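Local coordinates for methylmalonyl-CoA carboxyltransferase 12S subunit (Propionibacterium freudenreichii, PDB 1ON3), which catalyses, as the hexameric core of transcarboxylase, transfer of the carboxyl group of methylmalonyl-CoA to the biotin of the 1.3S subunit, leaving propanoyl-CoA, at residues E[308-320]-E[340-353]. Residues are numbered along the deposited sequence; the frame is centred on the assembly and turned at random.
Sequences VKAGYATNLVTAF and GCLDINASDKAAEF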
ATOM      1  N   VAL E 308      32.206  18.935  -5.478  1.00  9.66           N
ATOM      2  CA  VAL E 308      31.016  19.749  -5.681  1.00 11.67           C
ATOM      3  C   VAL E 308      31.209  21.053  -4.885  1.00 12.08           C
ATOM      4  O   VAL E 308      31.665  21.018  -3.738  1.00 10.83           O
ATOM      5  CB  VAL E 308      29.755  18.998  -5.187  1.00 12.93           C
ATOM      6  CG1 VAL E 308      28.497  19.877  -5.351  1.00  8.77           C
ATOM      7  CG2 VAL E 308      29.601  17.694  -5.987  1.00 12.52           C
ATOM      8  N   LYS E 309      30.866  22.187  -5.499  1.00 10.32           N
ATOM      9  CA  LYS E 309      31.032  23.506  -4.868  1.00 11.08           C
ATOM     10  C   LYS E 309      32.465  23.659  -4.336  1.00 13.04           C
ATOM     11  O   LYS E 309      32.685  24.139  -3.220  1.00 12.32           O
ATOM     12  CB  LYS E 309      30.010  23.704  -3.736  1.00  9.66           C
ATOM     13  CG  LYS E 309      28.654  24.158  -4.284  1.00 12.16           C
ATOM     14  CD  LYS E 309      27.560  24.360  -3.246  1.00 10.98           C
ATOM     15  CE  LYS E 309      26.316  24.938  -3.958  1.00 15.74           C
ATOM     16  NZ  LYS E 309      25.124  25.117  -3.088  1.00 12.49           N
ATOM     17  N   ALA E 310      33.431  23.258  -5.160  1.00 14.72           N
ATOM     18  CA  ALA E 310      34.847  23.317  -4.780  1.00 14.18           C
ATOM     19  C   ALA E 310      35.352  24.695  -4.381  1.00 13.56           C
ATOM     20  O   ALA E 310      36.288  24.799  -3.588  1.00 14.23           O
ATOM     21  CB  ALA E 310      35.712  22.778  -5.903  1.00 15.08           C
ATOM     22  N   GLY E 311      34.757  25.740  -4.945  1.00 12.10           N
ATOM     23  CA  GLY E 311      35.185  27.091  -4.628  1.00 14.35           C
ATOM     24  C   GLY E 311      34.335  27.839  -3.623  1.00 14.93           C
ATOM     25  O   GLY E 311      34.559  29.027  -3.392  1.00 12.08           O
ATOM     26  N   TYR E 312      33.358  27.159  -3.028  1.00 13.11           N
ATOM     27  CA  TYR E 312      32.471  27.775  -2.039  1.00 10.70           C
ATOM     28  C   TYR E 312      32.689  27.122  -0.672  1.00 13.38           C
ATOM     29  O   TYR E 312      32.871  25.914  -0.595  1.00 11.68           O
ATOM     30  CB  TYR E 312      31.006  27.567  -2.445  1.00  9.67           C
ATOM     31  CG  TYR E 312      29.997  28.256  -1.545  1.00 14.95           C
ATOM     32  CD1 TYR E 312      29.912  29.645  -1.499  1.00 14.00           C
ATOM     33  CD2 TYR E 312      29.114  27.516  -0.755  1.00 13.61           C
ATOM     34  CE1 TYR E 312      28.973  30.284  -0.692  1.00  9.44           C
ATOM     35  CE2 TYR E 312      28.166  28.146   0.056  1.00 14.90           C
ATOM     36  CZ  TYR E 312      28.106  29.533   0.076  1.00 14.78           C
ATOM     37  OH  TYR E 312      27.175  30.175   0.845  1.00 12.90           O
ATOM     38  N   ALA E 313      32.678  27.924   0.393  1.00 10.75           N
ATOM     39  CA  ALA E 313      32.827  27.407   1.761  1.00 12.38           C
ATOM     40  C   ALA E 313      33.842  26.276   1.787  1.00 12.10           C
ATOM     41  O   ALA E 313      33.515  25.125   2.125  1.00 12.59           O
ATOM     42  CB  ALA E 313      31.470  26.915   2.280  1.00  9.63           C
ATOM     43  N   THR E 314      35.079  26.624   1.440  1.00 11.66           N
ATOM     44  CA  THR E 314      36.169  25.665   1.345  1.00  8.38           C
ATOM     45  C   THR E 314      36.625  25.090   2.678  1.00  9.89           C
ATOM     46  O   THR E 314      37.575  24.312   2.715  1.00 12.97           O
ATOM     47  CB  THR E 314      37.371  26.281   0.600  1.00 11.69           C
ATOM     48  OG1 THR E 314      37.811  27.458   1.296  1.00 12.26           O
ATOM     49  CG2 THR E 314      36.972  26.655  -0.831  1.00  9.49           C
ATOM     50  N   ASN E 315      35.964  25.493   3.764  1.00  9.58           N
ATOM     51  CA  ASN E 315      36.264  24.961   5.093  1.00 11.86           C
ATOM     52  C   ASN E 315      35.607  23.582   5.208  1.00 14.31           C
ATOM     53  O   ASN E 315      35.797  22.866   6.189  1.00 11.26           O
ATOM     54  CB  ASN E 315      35.742  25.900   6.201  1.00 13.18           C
ATOM     55  CG  ASN E 315      34.339  26.436   5.930  1.00 13.17           C
ATOM     56  OD1 ASN E 315      34.028  26.872   4.817  1.00 17.75           O
ATOM     57  ND2 ASN E 315      33.495  26.435   6.958  1.00 12.98           N
ATOM     58  N   LEU E 316      34.820  23.228   4.193  1.00 12.45           N
ATOM     59  CA  LEU E 316      34.154  21.928   4.142  1.00 10.82           C
ATOM     60  C   LEU E 316      34.168  21.397   2.717  1.00 12.03           C
ATOM     61  O   LEU E 316      33.827  22.105   1.775  1.00 16.22           O
ATOM     62  CB  LEU E 316      32.708  22.009   4.627  1.00 10.81           C
ATOM     63  CG  LEU E 316      32.092  20.596   4.604  1.00 18.17           C
ATOM     64  CD1 LEU E 316      31.538  20.262   5.956  1.00 16.78           C
ATOM     65  CD2 LEU E 316      31.043  20.474   3.509  1.00 17.37           C
ATOM     66  N   VAL E 317      34.558  20.141   2.565  1.00 10.30           N
ATOM     67  CA  VAL E 317      34.624  19.516   1.249  1.00 13.11           C
ATOM     68  C   VAL E 317      33.452  18.558   1.024  1.00 12.58           C
ATOM     69  O   VAL E 317      33.096  17.805   1.920  1.00 10.46           O
ATOM     70  CB  VAL E 317      35.940  18.699   1.100  1.00 10.11           C
ATOM     71  CG1 VAL E 317      35.902  17.859  -0.158  1.00 11.27           C
ATOM     72  CG2 VAL E 317      37.146  19.637   1.071  1.00 12.44           C
ATOM     73  N   THR E 318      32.851  18.612  -0.166  1.00 10.88           N
ATOM     74  CA  THR E 318      31.760  17.696  -0.540  1.00  7.43           C
ATOM     75  C   THR E 318      32.199  17.198  -1.911  1.00 12.71           C
ATOM     76  O   THR E 318      32.467  18.002  -2.815  1.00 10.45           O
ATOM     77  CB  THR E 318      30.381  18.401  -0.673  1.00 12.16           C
ATOM     78  OG1 THR E 318      30.508  19.585  -1.482  1.00 12.57           O
ATOM     79  CG2 THR E 318      29.821  18.746   0.708  1.00  8.35           C
ATOM     80  N   ALA E 319      32.294  15.881  -2.070  1.00 10.98           N
ATOM     81  CA  ALA E 319      32.739  15.330  -3.341  1.00 12.34           C
ATOM     82  C   ALA E 319      32.175  13.951  -3.645  1.00 11.13           C
ATOM     83  O   ALA E 319      31.939  13.150  -2.747  1.00 14.35           O
ATOM     84  CB  ALA E 319      34.273  15.261  -3.361  1.00  9.58           C
ATOM     85  N   PHE E 320      31.963  13.683  -4.924  1.00 11.66           N
ATOM     86  CA  PHE E 320      31.496  12.371  -5.339  1.00 10.10           C
ATOM     87  C   PHE E 320      32.748  11.533  -5.616  1.00  9.92           C
ATOM     88  O   PHE E 320      33.743  12.039  -6.147  1.00 10.04           O
ATOM     89  CB  PHE E 320      30.674  12.456  -6.627  1.00  9.58           C
ATOM     90  CG  PHE E 320      29.277  12.957  -6.431  1.00 10.17           C
ATOM     91  CD1 PHE E 320      28.838  14.106  -7.080  1.00  9.42           C
ATOM     92  CD2 PHE E 320      28.379  12.260  -5.629  1.00  9.59           C
ATOM     93  CE1 PHE E 320      27.509  14.551  -6.934  1.00  7.24           C
ATOM     94  CE2 PHE E 320      27.064  12.692  -5.475  1.00 14.20           C
ATOM     95  CZ  PHE E 320      26.625  13.835  -6.127  1.00  7.61           C
ATOM     96  N   GLY E 340      38.968  24.389   9.997  1.00 16.33           N
ATOM     97  CA  GLY E 340      37.993  23.331   9.789  1.00 14.62           C
ATOM     98  C   GLY E 340      36.658  23.616  10.463  1.00 16.41           C
ATOM     99  O   GLY E 340      35.790  22.741  10.523  1.00 12.81           O
ATOM    100  N   CYS E 341      36.486  24.832  10.982  1.00  9.40           N
ATOM    101  CA  CYS E 341      35.225  25.203  11.617  1.00 12.17           C
ATOM    102  C   CYS E 341      34.066  25.120  10.631  1.00  7.83           C
ATOM    103  O   CYS E 341      34.242  25.385   9.439  1.00 11.83           O
ATOM    104  CB  CYS E 341      35.269  26.645  12.125  1.00 15.10           C
ATOM    105  SG  CYS E 341      36.267  26.919  13.606  1.00 19.32           S
ATOM    106  N   LEU E 342      32.893  24.731  11.123  1.00 12.18           N
ATOM    107  CA  LEU E 342      31.695  24.715  10.280  1.00 11.60           C
ATOM    108  C   LEU E 342      31.127  26.122  10.457  1.00 15.95           C
ATOM    109  O   LEU E 342      31.321  26.731  11.514  1.00 15.76           O
ATOM    110  CB  LEU E 342      30.676  23.672  10.775  1.00 10.86           C
ATOM    111  CG  LEU E 342      30.992  22.219  10.395  1.00  9.39           C
ATOM    112  CD1 LEU E 342      30.027  21.266  11.111  1.00 10.47           C
ATOM    113  CD2 LEU E 342      30.882  22.060   8.891  1.00 11.73           C
ATOM    114  N   ASP E 343      30.479  26.656   9.423  1.00  9.43           N
ATOM    115  CA  ASP E 343      29.877  27.983   9.506  1.00 13.17           C
ATOM    116  C   ASP E 343      28.555  27.959   8.734  1.00 15.01           C
ATOM    117  O   ASP E 343      28.125  26.903   8.272  1.00 12.87           O
ATOM    118  CB  ASP E 343      30.836  29.068   8.961  1.00 13.17           C
ATOM    119  CG  ASP E 343      31.085  28.977   7.451  1.00 13.56           C
ATOM    120  OD1 ASP E 343      30.898  27.902   6.844  1.00 14.35           O
ATOM    121  OD2 ASP E 343      31.503  30.003   6.867  1.00 15.61           O
ATOM    122  N   ILE E 344      27.898  29.104   8.626  1.00 13.25           N
ATOM    123  CA  ILE E 344      26.627  29.169   7.904  1.00 12.16           C
ATOM    124  C   ILE E 344      26.724  28.614   6.480  1.00 14.40           C
ATOM    125  O   ILE E 344      25.929  27.757   6.081  1.00 10.21           O
ATOM    126  CB  ILE E 344      26.117  30.638   7.830  1.00 14.84           C
ATOM    127  CG1 ILE E 344      25.724  31.113   9.226  1.00 10.89           C
ATOM    128  CG2 ILE E 344      24.936  30.745   6.870  1.00 11.35           C
ATOM    129  CD1 ILE E 344      25.456  32.640   9.332  1.00 13.13           C
ATOM    130  N   ASN E 345      27.689  29.104   5.710  1.00 13.07           N
ATOM    131  CA  ASN E 345      27.829  28.658   4.327  1.00 12.82           C
ATOM    132  C   ASN E 345      28.165  27.176   4.173  1.00 12.89           C
ATOM    133  O   ASN E 345      27.610  26.512   3.297  1.00 13.42           O
ATOM    134  CB  ASN E 345      28.853  29.519   3.584  1.00 11.94           C
ATOM    135  CG  ASN E 345      28.376  30.960   3.402  1.00 11.97           C
ATOM    136  OD1 ASN E 345      27.245  31.299   3.758  1.00 14.55           O
ATOM    137  ND2 ASN E 345      29.233  31.805   2.848  1.00 10.63           N
ATOM    138  N   ALA E 346      29.060  26.656   5.013  1.00 12.73           N
ATOM    139  CA  ALA E 346      29.418  25.239   4.931  1.00 12.15           C
ATOM    140  C   ALA E 346      28.224  24.365   5.334  1.00 10.00           C
ATOM    141  O   ALA E 346      28.042  23.274   4.802  1.00 12.90           O
ATOM    142  CB  ALA E 346      30.621  24.944   5.818  1.00 12.18           C
ATOM    143  N   SER E 347      27.408  24.838   6.270  1.00 10.33           N
ATOM    144  CA  SER E 347      26.224  24.069   6.691  1.00  8.50           C
ATOM    145  C   SER E 347      25.274  23.858   5.504  1.00 12.42           C
ATOM    146  O   SER E 347      24.726  22.758   5.322  1.00  9.68           O
ATOM    147  CB  SER E 347      25.482  24.806   7.817  1.00  8.39           C
ATOM    148  OG  SER E 347      26.286  24.870   8.989  1.00 13.71           O
ATOM    149  N   ASP E 348      25.065  24.916   4.714  1.00  9.17           N
ATOM    150  CA  ASP E 348      24.205  24.837   3.532  1.00 10.92           C
ATOM    151  C   ASP E 348      24.823  23.875   2.514  1.00 11.47           C
ATOM    152  O   ASP E 348      24.136  23.020   1.942  1.00 10.76           O
ATOM    153  CB  ASP E 348      24.059  26.201   2.841  1.00  8.35           C
ATOM    154  CG  ASP E 348      23.061  27.128   3.520  1.00  8.65           C
ATOM    155  OD1 ASP E 348      22.120  26.656   4.179  1.00 12.05           O
ATOM    156  OD2 ASP E 348      23.202  28.352   3.343  1.00 12.35           O
ATOM    157  N   LYS E 349      26.120  24.050   2.270  1.00  9.64           N
ATOM    158  CA  LYS E 349      26.870  23.220   1.317  1.00  9.84           C
ATOM    159  C   LYS E 349      26.746  21.744   1.671  1.00 11.11           C
ATOM    160  O   LYS E 349      26.478  20.898   0.813  1.00 12.27           O
ATOM    161  CB  LYS E 349      28.350  23.624   1.324  1.00  8.04           C
ATOM    162  CG  LYS E 349      29.242  22.810   0.388  1.00  9.63           C
ATOM    163  CD  LYS E 349      30.681  23.320   0.440  1.00  9.55           C
ATOM    164  CE  LYS E 349      31.617  22.553  -0.483  1.00  8.09           C
ATOM    165  NZ  LYS E 349      32.994  23.173  -0.541  1.00  9.81           N
ATOM    166  N   ALA E 350      26.929  21.436   2.946  1.00  9.51           N
ATOM    167  CA  ALA E 350      26.843  20.054   3.405  1.00 12.71           C
ATOM    168  C   ALA E 350      25.426  19.494   3.326  1.00 11.11           C
ATOM    169  O   ALA E 350      25.201  18.413   2.769  1.00 10.87           O
ATOM    170  CB  ALA E 350      27.372  19.949   4.846  1.00  8.40           C
ATOM    171  N   ALA E 351      24.474  20.233   3.878  1.00  9.37           N
ATOM    172  CA  ALA E 351      23.076  19.793   3.911  1.00 10.99           C
ATOM    173  C   ALA E 351      22.487  19.499   2.535  1.00 10.79           C
ATOM    174  O   ALA E 351      21.813  18.484   2.354  1.00  8.58           O
ATOM    175  CB  ALA E 351      22.214  20.840   4.643  1.00 11.26           C
ATOM    176  N   GLU E 352      22.738  20.384   1.570  1.00 12.26           N
ATOM    177  CA  GLU E 352      22.210  20.195   0.218  1.00  8.22           C
ATOM    178  C   GLU E 352      22.778  18.900  -0.371  1.00 10.99           C
ATOM    179  O   GLU E 352      22.041  18.099  -0.946  1.00 13.06           O
ATOM    180  CB  GLU E 352      22.585  21.371  -0.698  1.00 11.89           C
ATOM    181  CG  GLU E 352      21.970  21.257  -2.129  1.00 14.53           C
ATOM    182  CD  GLU E 352      22.525  22.293  -3.109  1.00 15.40           C
ATOM    183  OE1 GLU E 352      23.762  22.469  -3.174  1.00 17.79           O
ATOM    184  OE2 GLU E 352      21.725  22.926  -3.824  1.00 19.11           O
ATOM    185  N   PHE E 353      24.085  18.701  -0.216  1.00  8.90           N
ATOM    186  CA  PHE E 353      24.750  17.508  -0.745  1.00  8.97           C
ATOM    187  C   PHE E 353      24.177  16.256  -0.090  1.00  8.37           C
ATOM    188  O   PHE E 353      23.874  15.274  -0.770  1.00 12.80           O
ATOM    189  CB  PHE E 353      26.260  17.593  -0.488  1.00 10.72           C
ATOM    190  CG  PHE E 353      27.067  16.511  -1.166  1.00 10.66           C
ATOM    191  CD1 PHE E 353      27.190  16.478  -2.554  1.00 11.48           C
ATOM    192  CD2 PHE E 353      27.746  15.549  -0.410  1.00 14.05           C
ATOM    193  CE1 PHE E 353      27.988  15.505  -3.187  1.00  9.79           C
ATOM    194  CE2 PHE E 353      28.546  14.569  -1.037  1.00  8.97           C
ATOM    195  CZ  PHE E 353      28.666  14.553  -2.424  1.00  7.79           C
TER
HETATM  196  O   HOH W   1      33.739  20.908  -1.937  1.00 10.60           O
HETATM  197  O   HOH W   2      22.747  25.466  -4.348  1.00 16.06           O
HETATM  198  O   HOH W   3      34.250  22.092   8.398  1.00 10.45           O
HETATM  199  O   HOH W   4      32.851  29.388   4.597  1.00 14.47           O
HETATM  200  O   HOH W   5      27.784  20.748  -1.865  1.00 19.84           O
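In the crotonase-like fold of the C-terminal carboxyltransferase half, Lys349 of helix 344-359 enters the loop that joins strand 305-308 to strand 316-323, a worked example of a buried lysine organising backbone carbonyls. The helix lies against the sheet; the axis of its segment 344-353 runs 8.7 Å from that of strand 316-320, nearly parallel to it at 19°. With CG anti to the backbone N (chi1 179°) and the chain extended beyond, the lysine sends its ammonium straight into the type I turns Lys309-Tyr312 and Ala313-Leu316. NZ meets Tyr312 O and Leu316 O almost end-on, each at 2.7 Å, and Lys309 O from above the carbonyl plane; a water links it to Val308 O and Thr318 N. A methionine here would probably leave the carbonyls of Tyr312 and Leu316 without their shared donor and weaken the hold of the helix on the two turns. Lys309 extends to the flank of the helix, its NZ 3.0 Å from Glu352 OE1 in a salt bridge; that carboxylate oxygen also hydrogen-bonds His235. Beyond the lysine, Thr318 CB sits over one face of the Phe353 ring, while the edge of that ring points at the face of Phe320, with CE1 of Phe353 3.6 Å from CZ of Phe320. Nearer the helix start, Leu316 packs CB on Ala346 CB and CD2 on Ala350 CB. Asn315 completes the join: its ND2 gives a nearly straight bond to Cys341 O (2.8 Å) and another to the N-cap residue Asp343, whose OD1 receives Asn315 ND2 on one face of the carboxylate and Ala346 N on the other.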